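Local coordinates for prefoldin beta subunit 1 (Thermococcus sp., PDB 2ZQM), which acts as a molecular chaperone that stabilises a range of proteins and seems to serve, without ATP, in de novo protein folding in archaea, at residues 13-16 / 17-21; 22-25 / 26-29. All coordinates share one frame; numbering follows the deposited sequence.

Overall arrangement
Contacts 1 and 2 are successive lengths of the one helix 6-47, with centres about 13 Å apart; contact 2 begins where contact 1 ends. Both are local, held by i to i+4 backbone bonds, and both lie largely at the surface: contact 1 buries none of its residues, contact 2 buries Val-25. Each has a side turned to helix 68-111, the second arm of the antiparallel hairpin. Contact 1, about 18 Å from the chain centre, turns Leu-15 and Tyr-18 to it, the tyrosine also carrying the Gln-14 amide nitrogen over one ring face, whereas contact 2, about 6 Å from that centre, places a leucine-valine pair there and adds a salt bridge from Lys-29 to Glu-93.

Contact 1. Residues 13-16 / 17-21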
loop_
_atom_site.group_PDB
_atom_site.type_symbol
_atom_site.label_atom_id
_atom_site.label_comp_id
_atom_site.label_asym_id
_atom_site.label_seq_id
_atom_site.Cartn_x
_atom_site.Cartn_y
_atom_site.Cartn_z
ATOM N N GLY A 13 18.992 -19.128 -18.531
ATOM C CA GLY A 13 18.845 -17.772 -18.029
ATOM C C GLY A 13 17.605 -17.134 -18.623
ATOM O O GLY A 13 16.845 -16.480 -17.916
ATOM N N GLN A 14 17.385 -17.333 -19.920
ATOM C CA GLN A 14 16.215 -16.746 -20.565
ATOM C C GLN A 14 14.949 -17.393 -20.019
ATOM O O GLN A 14 13.927 -16.727 -19.877
ATOM C CB GLN A 14 16.303 -16.911 -22.091
ATOM C CG GLN A 14 15.143 -16.259 -22.884
ATOM C CD GLN A 14 15.018 -14.748 -22.655
ATOM O OE1 GLN A 14 16.020 -14.035 -22.597
ATOM N NE2 GLN A 14 13.782 -14.257 -22.540
ATOM N N LEU A 15 15.018 -18.684 -19.690
ATOM C CA LEU A 15 13.853 -19.385 -19.156
ATOM C C LEU A 15 13.443 -18.694 -17.854
ATOM O O LEU A 15 12.265 -18.434 -17.617
ATOM C CB LEU A 15 14.179 -20.862 -18.909
ATOM C CG LEU A 15 13.035 -21.764 -18.431
ATOM C CD1 LEU A 15 12.133 -22.131 -19.593
ATOM C CD2 LEU A 15 13.618 -23.031 -17.828
ATOM N N GLU A 16 14.424 -18.373 -17.017
ATOM C CA GLU A 16 14.137 -17.683 -15.765
ATOM C C GLU A 16 13.588 -16.270 -16.025
ATOM O O GLU A 16 12.735 -15.791 -15.283
ATOM C CB GLU A 16 15.405 -17.598 -14.911
ATOM C CG GLU A 16 15.235 -16.778 -13.642
ATOM C CD GLU A 16 16.463 -16.829 -12.751
ATOM O OE1 GLU A 16 16.694 -17.879 -12.119
ATOM O OE2 GLU A 16 17.201 -15.822 -12.692
ATOM N N SER A 17 14.084 -15.595 -17.064
ATOM C CA SER A 17 13.586 -14.256 -17.385
ATOM C C SER A 17 12.116 -14.347 -17.794
ATOM O O SER A 17 11.299 -13.510 -17.401
ATOM C CB SER A 17 14.410 -13.630 -18.518
ATOM O OG SER A 17 15.764 -13.436 -18.108
ATOM N N TYR A 18 11.780 -15.355 -18.593
ATOM C CA TYR A 18 10.395 -15.549 -19.014
ATOM C C TYR A 18 9.509 -15.859 -17.809
ATOM O O TYR A 18 8.362 -15.420 -17.739
ATOM C CB TYR A 18 10.280 -16.719 -19.994
ATOM C CG TYR A 18 10.701 -16.424 -21.424
ATOM C CD1 TYR A 18 10.406 -15.194 -22.032
ATOM C CD2 TYR A 18 11.292 -17.420 -22.206
ATOM C CE1 TYR A 18 10.682 -14.975 -23.390
ATOM C CE2 TYR A 18 11.566 -17.213 -23.558
ATOM C CZ TYR A 18 11.260 -15.998 -24.144
ATOM O OH TYR A 18 11.520 -15.828 -25.489
ATOM N N GLN A 19 10.032 -16.644 -16.873
ATOM C CA GLN A 19 9.254 -16.999 -15.687
ATOM C C GLN A 19 8.925 -15.762 -14.879
ATOM O O GLN A 19 7.810 -15.625 -14.390
ATOM C CB GLN A 19 10.020 -18.006 -14.830
ATOM C CG GLN A 19 10.000 -19.422 -15.412
ATOM C CD GLN A 19 11.040 -20.331 -14.775
ATOM O OE1 GLN A 19 10.991 -21.557 -14.916
ATOM N NE2 GLN A 19 11.999 -19.731 -14.083
ATOM N N GLN A 20 9.896 -14.862 -14.738
ATOM C CA GLN A 20 9.660 -13.634 -13.995
ATOM C C GLN A 20 8.652 -12.773 -14.764
ATOM O O GLN A 20 7.762 -12.166 -14.169
ATOM C CB GLN A 20 10.971 -12.876 -13.792
ATOM C CG GLN A 20 12.034 -13.681 -13.031
ATOM C CD GLN A 20 13.393 -13.009 -13.031
ATOM O OE1 GLN A 20 13.640 -12.087 -13.804
ATOM N NE2 GLN A 20 14.292 -13.482 -12.172
ATOM N N GLN A 21 8.790 -12.726 -16.087
ATOM C CA GLN A 21 7.875 -11.955 -16.921
ATOM C C GLN A 21 6.448 -12.519 -16.801
ATOM O O GLN A 21 5.481 -11.762 -16.710
ATOM C CB GLN A 21 8.360 -11.985 -18.377
ATOM C CG GLN A 21 9.585 -11.098 -18.644
ATOM C CD GLN A 21 10.298 -11.430 -19.956
ATOM O OE1 GLN A 21 9.701 -11.997 -20.867
ATOM N NE2 GLN A 21 11.579 -11.069 -20.054
#
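NE2 of Gln-14 sits over one face of the Tyr-18 ring, one helical turn further on. It comes closest to the ring at CE1 of Tyr-18, 3.3 Å from NE2 of Gln-14, and is displaced from the ring centre toward the rim. The amide does not lie flat on the ring: the two planes are 77° apart. Beside the nitrogen, CG of Gln-14 makes a CH-pi contact, 4.2 Å from the centroid of the Tyr-18 ring, so an aliphatic carbon and an amide nitrogen share the same aromatic residue. The first torsion of Gln-14, with CG anti to the backbone N (chi1 -177°), brings CG to the ring, and the bend at chi2 (59°) swings the amide over so that NE2 arrives above the face. The backbone bond from Tyr-18 N to Gln-14 O, 2.9 Å, joins the same two residues.

This stretch belongs to helix 6-47, the first long arm of the antiparallel coiled-coil hairpin of a prefoldin subunit. Leu-15 and Tyr-18 are turned to the second arm, helix 68-111: Leu-15 packs on Leu-100 and Thr-104, and Tyr-18 on Leu-96 and Leu-100.

Next to this apolar side, Leu-15 and Gln-19 meet obliquely, with CG of Leu-15 4.1 Å from OE1 of Gln-19. NE2 of the same amide lies 3.4 Å from CA of Glu-16.

On the exposed side Glu-16 and Gln-20 cross at a slant, their carboxylate and amide planes 22° apart. NE2 of Gln-20 is 3.7 Å from CG of Glu-16 and 3.8 Å from OE2 of the same glutamate. Gln-20 N also gives a backbone hydrogen bond of 3.0 Å to Glu-16 O.

Contact 2. Residues 22-25 / 26-29; sequences LQLV and VQQK
Lys-29 N gives a hydrogen bond of 2.8 Å to Val-25 O, one of four consecutive i to i+4 bonds in this stretch. Between Leu-22 and Val-26, CD1 of the leucine meets CG2 of the valine at 3.9 Å. With chi1 at 168°, Val-26 sets CG2 beside its own backbone N, on the side of the preceding turn where Leu-22 lies.

Gln-23 and Gln-27 extend side by side in the same direction, their amide planes turned 86° apart. One water bridges them, accepting weak hydrogen bonds from NE2 of Gln-23 and from NE2 of Gln-27.

Gln-28 crosses Leu-24 obliquely, its CD 4.2 Å from CG of Leu-24, while OE1 of Gln-28 lies 3.7 Å from CA of Val-25. Replacing Gln-28 by an alanine would probably uncover the flank of Leu-24 and the nearby part of Val-25, because the CG and amide that lie against them would be gone.

The ammonium group of Lys-29 turns away from the preceding turn to form a salt bridge with Glu-93 of helix 68-111. Leu-22 packs on Asn-97 and Leu-100 of that helix, and Val-26 on Glu-93. Apolar residues facing the partner helix with a salt bridge at their side are an arrangement familiar from coiled coils, here in the antiparallel coiled-coil hairpin of a prefoldin subunit.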
loop_
_atom_site.group_PDB
_atom_site.type_symbol
_atom_site.label_atom_id
_atom_site.label_comp_id
_atom_site.label_asym_id
_atom_site.label_seq_id
_atom_site.Cartn_x
_atom_site.Cartn_y
_atom_site.Cartn_z
ATOM N N LEU A 22 6.312 -13.843 -16.776
ATOM C CA LEU A 22 4.986 -14.464 -16.654
ATOM C C LEU A 22 4.377 -14.146 -15.286
ATOM O O LEU A 22 3.178 -13.889 -15.157
ATOM C CB LEU A 22 5.080 -15.985 -16.839
ATOM C CG LEU A 22 3.804 -16.808 -16.607
ATOM C CD1 LEU A 22 2.753 -16.459 -17.641
ATOM C CD2 LEU A 22 4.131 -18.294 -16.684
ATOM N N GLN A 23 5.208 -14.189 -14.258
ATOM C CA GLN A 23 4.743 -13.879 -12.917
ATOM C C GLN A 23 4.092 -12.484 -12.924
ATOM O O GLN A 23 3.017 -12.280 -12.354
ATOM C CB GLN A 23 5.935 -13.914 -11.964
ATOM C CG GLN A 23 5.591 -13.971 -10.495
ATOM C CD GLN A 23 6.837 -13.979 -9.628
ATOM O OE1 GLN A 23 7.787 -14.719 -9.896
ATOM N NE2 GLN A 23 6.840 -13.159 -8.585
ATOM N N LEU A 24 4.742 -11.526 -13.577
ATOM C CA LEU A 24 4.211 -10.165 -13.644
ATOM C C LEU A 24 2.895 -10.110 -14.423
ATOM O O LEU A 24 1.910 -9.512 -13.962
ATOM C CB LEU A 24 5.233 -9.225 -14.290
ATOM C CG LEU A 24 4.759 -7.796 -14.601
ATOM C CD1 LEU A 24 4.359 -7.067 -13.308
ATOM C CD2 LEU A 24 5.873 -7.045 -15.327
ATOM N N VAL A 25 2.869 -10.733 -15.598
ATOM C CA VAL A 25 1.659 -10.741 -16.419
ATOM C C VAL A 25 0.499 -11.343 -15.647
ATOM O O VAL A 25 -0.634 -10.850 -15.708
ATOM C CB VAL A 25 1.878 -11.536 -17.737
ATOM C CG1 VAL A 25 0.542 -11.815 -18.438
ATOM C CG2 VAL A 25 2.789 -10.727 -18.674
ATOM N N VAL A 26 0.781 -12.407 -14.905
ATOM C CA VAL A 26 -0.255 -13.061 -14.115
ATOM C C VAL A 26 -0.748 -12.128 -13.008
ATOM O O VAL A 26 -1.949 -12.067 -12.718
ATOM C CB VAL A 26 0.267 -14.393 -13.533
ATOM C CG1 VAL A 26 -0.697 -14.930 -12.469
ATOM C CG2 VAL A 26 0.395 -15.410 -14.659
ATOM N N GLN A 27 0.169 -11.390 -12.391
ATOM C CA GLN A 27 -0.238 -10.449 -11.355
ATOM C C GLN A 27 -1.088 -9.342 -11.995
ATOM O O GLN A 27 -2.048 -8.864 -11.393
ATOM C CB GLN A 27 0.981 -9.830 -10.670
ATOM C CG GLN A 27 1.914 -10.847 -10.027
ATOM C CD GLN A 27 3.156 -10.213 -9.416
ATOM O OE1 GLN A 27 3.715 -9.258 -9.958
ATOM N NE2 GLN A 27 3.606 -10.759 -8.291
ATOM N N GLN A 28 -0.738 -8.922 -13.211
ATOM C CA GLN A 28 -1.518 -7.875 -13.865
ATOM C C GLN A 28 -2.891 -8.412 -14.199
ATOM O O GLN A 28 -3.900 -7.719 -14.038
ATOM C CB GLN A 28 -0.840 -7.382 -15.159
ATOM C CG GLN A 28 0.502 -6.706 -14.938
ATOM C CD GLN A 28 1.222 -6.363 -16.234
ATOM O OE1 GLN A 28 1.226 -7.143 -17.183
ATOM N NE2 GLN A 28 1.855 -5.203 -16.264
ATOM N N LYS A 29 -2.932 -9.657 -14.671
ATOM C CA LYS A 29 -4.192 -10.286 -15.026
ATOM C C LYS A 29 -5.104 -10.413 -13.800
ATOM O O LYS A 29 -6.309 -10.127 -13.863
ATOM C CB LYS A 29 -3.939 -11.673 -15.626
ATOM C CG LYS A 29 -5.208 -12.345 -16.150
ATOM C CD LYS A 29 -4.988 -13.792 -16.564
ATOM C CE LYS A 29 -4.650 -14.671 -15.374
ATOM N NZ LYS A 29 -4.574 -16.097 -15.784
HETATM O O HOH W 1 4.049 -13.380 -7.823
#